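Local coordinates for protein minor fimbrium subunit Mfa5 (Porphyromonas gingivalis ATCC 33277, PDB 6TO1) that serves as an accessory tip subunit of the minor fimbriae, surface pili that mediate biofilm formation and adhesion to host cells and other bacteria, at residues K158-K163 and D398-T403; L325-R330 and Y335-P340; Y537-V540 and P546-A549. All coordinates share one frame; numbering follows the deposited sequence.

In the fold
From the N-terminal end of the modelled chain, contact 1 opens at the close of helix 143-160 and is completed only at 398-403, after 234 intervening residues, among them strands and helices of the von Willebrand factor type A domain. Contact 2 falls within that long excursion: segments 325-330 and 335-340 form a local hairpin with four residues between them, its nearest atom about 24 Å from contact 1. Contact 3 follows in series, once the first loop has shut, and joins strand 530-539 to the loop behind it. No two of the contacts cross. Contacts 2 and 3 lie on opposite sides of the chain's centre, about 120 Å apart between centres, which illustrates how elongated the molecule is.

Contact 1: residues K158-K163 and D398-T403; sequences KKMLPK and DNIAQT
The one flat group in this pairing of K159 with D398 is the carboxylate, and the lysine meets it at OD1, on the syn side yet lifted 32° out of the carboxylate plane. The salt bridge is of moderate length, with K159 NZ 3.1 Å from D398 OD1. The last methylenes lie alongside the same oxygen, with K159 CE 3.3 Å from D398 OD1, so the aliphatic chain as well as the ammonium faces it. With CG anti to the backbone N (chi1 -165°), the chain runs out straight and then bends at chi3 (-89°), which swings NZ round to the acid. The ammonium has further partners, hydrogen-bonding to the backbone carbonyls of A394 and A396, an arrangement that probably offsets the nearby guanidinium of R155.

One residue along, M160 turns to the apolar side. Its CG touches the branch methyl of I400, with M160 CG 3.7 Å from I400 CG2, while SD is 4.0 Å from I400 CB; the two side chains meet at a slant. M160 also rests on I172 and I231, and I400 on H229. The helix end and segment 398-403 thus lie side by side over strands 170-177 and 227-234, joined by a salt bridge towards the surface and an apolar contact beneath it, in the layered helix-on-sheet build of the Rossmann-like von Willebrand factor type A fold.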
loop_
_atom_site.group_PDB
_atom_site.type_symbol
_atom_site.label_atom_id
_atom_site.label_comp_id
_atom_site.label_asym_id
_atom_site.label_seq_id
_atom_site.Cartn_x
_atom_site.Cartn_y
_atom_site.Cartn_z
ATOM N N LYS A 158 0.488 -17.398 -19.856
ATOM C CA LYS A 158 0.141 -16.058 -20.317
ATOM C C LYS A 158 -0.726 -15.307 -19.323
ATOM O O LYS A 158 -0.610 -14.087 -19.211
ATOM C CB LYS A 158 -0.569 -16.163 -21.658
ATOM C CG LYS A 158 0.319 -16.721 -22.753
ATOM C CD LYS A 158 -0.478 -16.936 -24.028
ATOM C CE LYS A 158 0.353 -17.585 -25.117
ATOM N NZ LYS A 158 -0.513 -18.044 -26.247
ATOM N N LYS A 159 -1.596 -16.011 -18.601
ATOM C CA LYS A 159 -2.415 -15.380 -17.578
ATOM C C LYS A 159 -1.585 -14.910 -16.393
ATOM O O LYS A 159 -1.837 -13.833 -15.834
ATOM C CB LYS A 159 -3.498 -16.375 -17.143
ATOM C CG LYS A 159 -4.620 -15.777 -16.363
ATOM C CD LYS A 159 -5.594 -16.865 -15.954
ATOM C CE LYS A 159 -6.664 -17.090 -17.006
ATOM N NZ LYS A 159 -7.653 -18.098 -16.510
ATOM N N MET A 160 -0.578 -15.677 -15.995
ATOM C CA MET A 160 0.235 -15.283 -14.849
ATOM C C MET A 160 1.341 -14.314 -15.229
ATOM O O MET A 160 1.837 -13.604 -14.357
ATOM C CB MET A 160 0.763 -16.554 -14.177
ATOM C CG MET A 160 -0.368 -17.364 -13.499
ATOM S SD MET A 160 0.429 -18.792 -12.548
ATOM C CE MET A 160 0.859 -19.787 -13.440
ATOM N N LEU A 161 1.728 -14.256 -16.497
ATOM C CA LEU A 161 2.749 -13.322 -16.961
ATOM C C LEU A 161 2.152 -12.421 -18.039
ATOM O O LEU A 161 2.593 -12.428 -19.192
ATOM C CB LEU A 161 3.960 -14.078 -17.486
ATOM C CG LEU A 161 4.811 -14.827 -16.464
ATOM C CD1 LEU A 161 5.799 -15.765 -17.176
ATOM C CD2 LEU A 161 5.534 -13.861 -15.551
ATOM N N PRO A 162 1.130 -11.644 -17.692
ATOM C CA PRO A 162 0.394 -10.886 -18.725
ATOM C C PRO A 162 1.213 -9.785 -19.410
ATOM O O PRO A 162 0.845 -9.365 -20.516
ATOM C CB PRO A 162 -0.786 -10.291 -17.943
ATOM C CG PRO A 162 -0.293 -10.199 -16.538
ATOM C CD PRO A 162 0.581 -11.433 -16.340
ATOM N N LYS A 163 2.270 -9.285 -18.783
ATOM C CA LYS A 163 3.166 -8.309 -19.390
ATOM C C LYS A 163 4.487 -8.942 -19.800
ATOM O O LYS A 163 5.488 -8.239 -19.994
ATOM C CB LYS A 163 3.400 -7.146 -18.426
ATOM C CG LYS A 163 2.131 -6.400 -18.041
ATOM C CD LYS A 163 2.454 -5.228 -17.127
ATOM C CE LYS A 163 1.247 -4.323 -16.919
ATOM N NZ LYS A 163 1.609 -3.096 -16.142
ATOM N N ASP A 398 -6.385 -16.791 -12.085
ATOM C CA ASP A 398 -6.703 -15.456 -12.588
ATOM C C ASP A 398 -5.822 -14.386 -11.949
ATOM O O ASP A 398 -5.380 -13.451 -12.630
ATOM C CB ASP A 398 -8.177 -15.135 -12.332
ATOM C CG ASP A 398 -9.078 -15.521 -13.488
ATOM O OD1 ASP A 398 -8.559 -15.834 -14.584
ATOM O OD2 ASP A 398 -10.318 -15.513 -13.295
ATOM N N ASN A 399 -5.579 -14.480 -10.641
ATOM C CA ASN A 399 -4.766 -13.485 -9.932
ATOM C C ASN A 399 -3.785 -14.222 -9.031
ATOM O O ASN A 399 -3.979 -14.317 -7.817
ATOM C CB ASN A 399 -5.636 -12.527 -9.138
ATOM C CG ASN A 399 -6.477 -11.650 -10.024
ATOM O OD1 ASN A 399 -7.649 -11.941 -10.262
ATOM N ND2 ASN A 399 -5.883 -10.576 -10.537
ATOM N N ILE A 400 -2.722 -14.754 -9.633
ATOM C CA ILE A 400 -1.755 -15.475 -8.825
ATOM C C ILE A 400 -0.982 -14.515 -7.942
ATOM O O ILE A 400 -0.498 -14.896 -6.869
ATOM C CB ILE A 400 -0.817 -16.303 -9.716
ATOM C CG1 ILE A 400 -0.103 -17.358 -8.861
ATOM C CG2 ILE A 400 0.191 -15.442 -10.420
ATOM C CD1 ILE A 400 -1.059 -18.471 -8.361
ATOM N N ALA A 401 -0.857 -13.261 -8.363
ATOM C CA ALA A 401 -0.073 -12.279 -7.643
ATOM C C ALA A 401 -1.008 -11.431 -6.795
ATOM O O ALA A 401 -1.966 -10.851 -7.310
ATOM C CB ALA A 401 0.714 -11.379 -8.597
ATOM N N GLN A 402 -0.745 -11.405 -5.498
ATOM C CA GLN A 402 -1.456 -10.538 -4.578
ATOM C C GLN A 402 -0.910 -9.118 -4.656
ATOM O O GLN A 402 0.270 -8.893 -4.927
ATOM C CB GLN A 402 -1.310 -11.068 -3.150
ATOM C CG GLN A 402 -1.988 -10.211 -2.097
ATOM C CD GLN A 402 -1.712 -10.665 -0.669
ATOM O OE1 GLN A 402 -0.897 -11.562 -0.411
ATOM N NE2 GLN A 402 -2.405 -10.045 0.265
ATOM N N THR A 403 -1.779 -8.156 -4.387
ATOM C CA THR A 403 -1.362 -6.792 -4.112
ATOM C C THR A 403 -1.850 -6.427 -2.718
ATOM O O THR A 403 -2.940 -6.847 -2.300
ATOM C CB THR A 403 -1.906 -5.804 -5.139
ATOM O OG1 THR A 403 -3.327 -5.885 -5.148
ATOM C CG2 THR A 403 -1.361 -6.128 -6.522
#

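Contact 2: residues L325-R330 and Y335-P340; sequences LVYEPR and YYYYFP
The ring of Y337 settles against the backbone of Y327, its CD1 3.5 Å from Y327 CA, and Y337 CE1 lies 3.6 Å from Y327 CD1. The two rings are canted, with planes 39° apart. P329 CA covers one face of the Y327 ring towards its rim, and Y335 CD1 approaches its edge. On the face of the sheet that carries V326 and Y338, CB meets CB and the Y338 ring passes V326 O obliquely, its CD2 3.5 Å away.

The backbone is a beta hairpin at the edge of a mixed four-stranded sheet: strand 326-327 is outermost, and 336-338 runs next to strand 296-298 and parallel to it. V326 and Y338 form a hydrogen-bonded pair (V326 N to Y338 O 2.9 Å, with Y338 N returning the bond to V326 O), Y327 and Y337 a non-hydrogen-bonded one, and E328 N bonds to Y336 O. A water is shared by E328 O and Y336 N.

L325 is the knob lodged between Y337 CB, the F339 ring and V266 and A270 of helix 262-272, with its CD2 3.9 Å from F339 CD1. At the opposite end, E328 bends at chi2 (46°), bringing OE1 within 2.6 Å of Y338 OH, which donates to its anti lone pair. R330 grips the same carboxylate side-on, NE to OE2 and NH2 to OE1, which probably keeps the acid charged and fixes its rotation.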
loop_
_atom_site.group_PDB
_atom_site.type_symbol
_atom_site.label_atom_id
_atom_site.label_comp_id
_atom_site.label_asym_id
_atom_site.label_seq_id
_atom_site.Cartn_x
_atom_site.Cartn_y
_atom_site.Cartn_z
ATOM N N LEU A 325 0.871 -50.414 -9.074
ATOM C CA LEU A 325 1.422 -51.132 -7.931
ATOM C C LEU A 325 2.665 -51.866 -8.407
ATOM O O LEU A 325 2.653 -52.478 -9.487
ATOM C CB LEU A 325 0.432 -52.119 -7.341
ATOM C CG LEU A 325 -0.774 -51.525 -6.609
ATOM C CD1 LEU A 325 -1.670 -52.690 -6.193
ATOM C CD2 LEU A 325 -0.367 -50.656 -5.450
ATOM N N VAL A 326 3.740 -51.800 -7.622
ATOM C CA VAL A 326 4.980 -52.500 -7.948
ATOM C C VAL A 326 5.252 -53.534 -6.861
ATOM O O VAL A 326 5.554 -53.200 -5.706
ATOM C CB VAL A 326 6.160 -51.547 -8.114
ATOM C CG1 VAL A 326 7.410 -52.336 -8.637
ATOM C CG2 VAL A 326 5.840 -50.445 -9.086
ATOM N N TYR A 327 5.163 -54.796 -7.239
ATOM C CA TYR A 327 5.380 -55.899 -6.319
ATOM C C TYR A 327 6.780 -55.863 -5.726
ATOM O O TYR A 327 7.756 -55.608 -6.431
ATOM C CB TYR A 327 5.142 -57.202 -7.098
ATOM C CG TYR A 327 5.322 -58.471 -6.332
ATOM C CD1 TYR A 327 4.719 -58.659 -5.105
ATOM C CD2 TYR A 327 6.090 -59.513 -6.870
ATOM C CE1 TYR A 327 4.899 -59.854 -4.403
ATOM C CE2 TYR A 327 6.265 -60.692 -6.189
ATOM C CZ TYR A 327 5.663 -60.857 -4.960
ATOM O OH TYR A 327 5.847 -62.044 -4.301
ATOM N N GLU A 328 6.862 -56.093 -4.411
ATOM C CA GLU A 328 8.112 -56.171 -3.654
ATOM C C GLU A 328 8.303 -57.639 -3.258
ATOM O O GLU A 328 7.731 -58.103 -2.257
ATOM C CB GLU A 328 8.061 -55.266 -2.418
ATOM C CG GLU A 328 9.264 -55.370 -1.487
ATOM C CD GLU A 328 10.596 -55.347 -2.215
ATOM O OE1 GLU A 328 11.171 -54.248 -2.418
ATOM O OE2 GLU A 328 11.070 -56.439 -2.599
ATOM N N PRO A 329 9.045 -58.422 -4.040
ATOM C CA PRO A 329 9.118 -59.875 -3.777
ATOM C C PRO A 329 9.916 -60.246 -2.541
ATOM O O PRO A 329 9.883 -61.416 -2.122
ATOM C CB PRO A 329 9.777 -60.423 -5.050
ATOM C CG PRO A 329 10.641 -59.285 -5.540
ATOM C CD PRO A 329 9.788 -58.041 -5.262
ATOM N N ARG A 330 10.614 -59.306 -1.920
ATOM C CA ARG A 330 11.375 -59.647 -0.730
ATOM C C ARG A 330 10.506 -59.787 0.506
ATOM O O ARG A 330 11.013 -60.210 1.547
ATOM C CB ARG A 330 12.461 -58.602 -0.463
ATOM C CG ARG A 330 13.523 -58.618 -1.531
ATOM C CD ARG A 330 14.506 -57.522 -1.333
ATOM N NE ARG A 330 13.939 -56.253 -1.785
ATOM C CZ ARG A 330 14.610 -55.113 -1.791
ATOM N NH1 ARG A 330 15.861 -55.075 -1.364
ATOM N NH2 ARG A 330 14.024 -54.021 -2.234
ATOM N N TYR A 335 1.495 -60.001 0.908
ATOM C CA TYR A 335 2.106 -59.384 -0.261
ATOM C C TYR A 335 2.064 -57.864 -0.139
ATOM O O TYR A 335 1.121 -57.272 0.426
ATOM C CB TYR A 335 1.490 -59.868 -1.567
ATOM C CG TYR A 335 1.475 -61.363 -1.660
ATOM C CD1 TYR A 335 2.619 -62.110 -1.386
ATOM C CD2 TYR A 335 0.313 -62.039 -1.987
ATOM C CE1 TYR A 335 2.592 -63.503 -1.438
ATOM C CE2 TYR A 335 0.280 -63.434 -2.029
ATOM C CZ TYR A 335 1.418 -64.148 -1.752
ATOM O OH TYR A 335 1.367 -65.540 -1.818
ATOM N N TYR A 336 3.176 -57.264 -0.586
ATOM C CA TYR A 336 3.523 -55.864 -0.375
ATOM C C TYR A 336 3.838 -55.228 -1.722
ATOM O O TYR A 336 4.535 -55.830 -2.545
ATOM C CB TYR A 336 4.743 -55.727 0.552
ATOM C CG TYR A 336 4.458 -56.247 1.917
ATOM C CD1 TYR A 336 4.254 -55.377 2.969
ATOM C CD2 TYR A 336 4.330 -57.617 2.155
ATOM C CE1 TYR A 336 3.952 -55.843 4.237
ATOM C CE2 TYR A 336 4.018 -58.086 3.414
ATOM C CZ TYR A 336 3.839 -57.208 4.440
ATOM O OH TYR A 336 3.543 -57.674 5.696
ATOM N N TYR A 337 3.346 -54.000 -1.933
ATOM C CA TYR A 337 3.434 -53.348 -3.235
ATOM C C TYR A 337 3.764 -51.884 -3.039
ATOM O O TYR A 337 3.102 -51.212 -2.238
ATOM C CB TYR A 337 2.115 -53.444 -4.019
ATOM C CG TYR A 337 1.665 -54.859 -4.207
ATOM C CD1 TYR A 337 1.995 -55.559 -5.358
ATOM C CD2 TYR A 337 0.979 -55.511 -3.208
ATOM C CE1 TYR A 337 1.630 -56.872 -5.521
ATOM C CE2 TYR A 337 0.610 -56.827 -3.357
ATOM C CZ TYR A 337 0.940 -57.494 -4.514
ATOM O OH TYR A 337 0.556 -58.824 -4.631
ATOM N N TYR A 338 4.774 -51.389 -3.760
ATOM C CA TYR A 338 4.966 -49.946 -3.845
ATOM C C TYR A 338 3.776 -49.342 -4.587
ATOM O O TYR A 338 3.221 -49.945 -5.512
ATOM C CB TYR A 338 6.292 -49.614 -4.536
ATOM C CG TYR A 338 7.501 -50.172 -3.785
ATOM C CD1 TYR A 338 8.058 -49.495 -2.703
ATOM C CD2 TYR A 338 8.064 -51.394 -4.155
ATOM C CE1 TYR A 338 9.134 -50.026 -2.005
ATOM C CE2 TYR A 338 9.164 -51.908 -3.492
ATOM C CZ TYR A 338 9.669 -51.244 -2.404
ATOM O OH TYR A 338 10.752 -51.761 -1.727
ATOM N N PHE A 339 3.369 -48.155 -4.156
ATOM C CA PHE A 339 2.145 -47.491 -4.589
ATOM C C PHE A 339 2.528 -46.080 -5.013
ATOM O O PHE A 339 2.513 -45.147 -4.194
ATOM C CB PHE A 339 1.131 -47.521 -3.446
ATOM C CG PHE A 339 -0.203 -46.892 -3.757
ATOM C CD1 PHE A 339 -0.659 -46.742 -5.057
ATOM C CD2 PHE A 339 -0.999 -46.470 -2.719
ATOM C CE1 PHE A 339 -1.879 -46.159 -5.314
ATOM C CE2 PHE A 339 -2.223 -45.892 -2.948
ATOM C CZ PHE A 339 -2.670 -45.728 -4.254
ATOM N N PRO A 340 2.923 -45.889 -6.276
ATOM C CA PRO A 340 3.420 -44.559 -6.680
ATOM C C PRO A 340 2.481 -43.402 -6.431
ATOM O O PRO A 340 2.970 -42.294 -6.153
ATOM C CB PRO A 340 3.727 -44.752 -8.179
ATOM C CG PRO A 340 4.269 -46.141 -8.219
ATOM C CD PRO A 340 3.357 -46.928 -7.246
HETATM O O HOH W 1 5.351 -59.021 -1.317
#

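Contact 3: residues Y537-V540 and P546-A549; sequences YVLV and PIQA. With PO4 (phosphate ion), chain E.
L539 overlaps I547 at the ends of their side chains, and the fit is tight: L539 CD2 stands 3.5 Å from I547 CD1, closer than carbons usually pack. The leucine branch point joins in, with L539 CG 3.7 Å from I547 CG1. I547 sets this up by placing CG1 between its own backbone N and carbonyl carbon (chi1 58°), the crowded position, which folds the ethyl arm back towards the leucine. The same leucine methyl also reaches the backbone beyond, lying 3.8 Å from Q548 O.

A weak backbone bond runs alongside the apolar pair, from I547 N to L539 O at 3.3 Å, and V540 and P546 form a single backbone bridge where the chain returns after only five residues. V540 CG1 lies 3.9 Å from P546 N. Farther along, A549 N donates to phosphate oxygen O2 at 2.8 Å in a nearly straight bond (165° at the hydrogen). The ion, probably taken up from the crystallisation liquor, is also held by H561 ND1, and Q548 CB lies against its O1.

P546 touches V554 of the following loop. Strand 530-539 belongs to a mixed sheet, where V538 and V540 make backbone hydrogen bonds to Y641 of the parallel strand 634-643. L539 packs on Y611 and V540 on V614, both of strand 610-614, while V540 also touches A640 of strand 634-643.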
loop_
_atom_site.group_PDB
_atom_site.type_symbol
_atom_site.label_atom_id
_atom_site.label_comp_id
_atom_site.label_asym_id
_atom_site.label_seq_id
_atom_site.Cartn_x
_atom_site.Cartn_y
_atom_site.Cartn_z
ATOM N N TYR A 537 -7.599 59.198 16.513
ATOM C CA TYR A 537 -7.912 60.602 16.800
ATOM C C TYR A 537 -7.961 60.770 18.313
ATOM O O TYR A 537 -8.938 60.385 18.963
ATOM C CB TYR A 537 -9.227 60.984 16.132
ATOM C CG TYR A 537 -9.221 60.699 14.645
ATOM C CD1 TYR A 537 -8.734 61.628 13.751
ATOM C CD2 TYR A 537 -9.634 59.444 14.135
ATOM C CE1 TYR A 537 -8.678 61.377 12.424
ATOM C CE2 TYR A 537 -9.605 59.193 12.783
ATOM C CZ TYR A 537 -9.124 60.161 11.928
ATOM O OH TYR A 537 -9.046 59.968 10.569
ATOM N N VAL A 538 -6.893 61.336 18.873
ATOM C CA VAL A 538 -6.683 61.296 20.310
ATOM C C VAL A 538 -6.429 62.681 20.894
ATOM O O VAL A 538 -6.030 63.621 20.207
ATOM C CB VAL A 538 -5.509 60.345 20.678
ATOM C CG1 VAL A 538 -5.832 58.899 20.218
ATOM C CG2 VAL A 538 -4.216 60.821 20.079
ATOM N N LEU A 539 -6.571 62.749 22.209
ATOM C CA LEU A 539 -6.589 63.984 22.972
ATOM C C LEU A 539 -5.221 64.277 23.565
ATOM O O LEU A 539 -4.583 63.390 24.139
ATOM C CB LEU A 539 -7.632 63.871 24.087
ATOM C CG LEU A 539 -7.819 65.056 25.048
ATOM C CD1 LEU A 539 -8.320 66.229 24.219
ATOM C CD2 LEU A 539 -8.766 64.756 26.187
ATOM N N VAL A 540 -4.762 65.519 23.400
ATOM C CA VAL A 540 -3.606 66.018 24.133
ATOM C C VAL A 540 -4.032 67.257 24.910
ATOM O O VAL A 540 -5.046 67.904 24.615
ATOM C CB VAL A 540 -2.400 66.347 23.239
ATOM C CG1 VAL A 540 -1.898 65.103 22.525
ATOM C CG2 VAL A 540 -2.764 67.455 22.237
ATOM N N PRO A 546 -0.096 63.723 25.655
ATOM C CA PRO A 546 -1.230 62.794 25.638
ATOM C C PRO A 546 -1.851 62.671 27.016
ATOM O O PRO A 546 -1.154 62.560 28.030
ATOM C CB PRO A 546 -0.602 61.475 25.181
ATOM C CG PRO A 546 0.825 61.606 25.524
ATOM C CD PRO A 546 1.171 63.044 25.329
ATOM N N ILE A 547 -3.178 62.684 27.044
ATOM C CA ILE A 547 -3.914 62.728 28.298
ATOM C C ILE A 547 -5.146 61.854 28.179
ATOM O O ILE A 547 -5.665 61.634 27.085
ATOM C CB ILE A 547 -4.338 64.159 28.701
ATOM C CG1 ILE A 547 -5.199 64.818 27.615
ATOM C CG2 ILE A 547 -3.110 64.980 28.996
ATOM C CD1 ILE A 547 -6.139 65.913 28.172
ATOM N N GLN A 548 -5.616 61.367 29.325
ATOM C CA GLN A 548 -6.963 60.837 29.423
ATOM C C GLN A 548 -7.956 61.988 29.435
ATOM O O GLN A 548 -7.579 63.161 29.473
ATOM C CB GLN A 548 -7.108 59.976 30.680
ATOM C CG GLN A 548 -6.079 58.864 30.765
ATOM C CD GLN A 548 -6.131 58.120 32.081
ATOM O OE1 GLN A 548 -6.479 58.690 33.117
ATOM N NE2 GLN A 548 -5.787 56.837 32.048
ATOM N N ALA A 549 -9.243 61.640 29.388
ATOM C CA ALA A 549 -10.283 62.657 29.328
ATOM C C ALA A 549 -10.272 63.560 30.557
ATOM O O ALA A 549 -10.691 64.720 30.476
ATOM C CB ALA A 549 -11.646 61.994 29.160
HETATM P P PO4 E . -9.917 57.818 28.728
HETATM O O1 PO4 E . -8.495 58.004 28.263
HETATM O O2 PO4 E . -10.397 59.038 29.479
HETATM O O3 PO4 E . -9.934 56.610 29.633
HETATM O O4 PO4 E . -10.834 57.548 27.549
#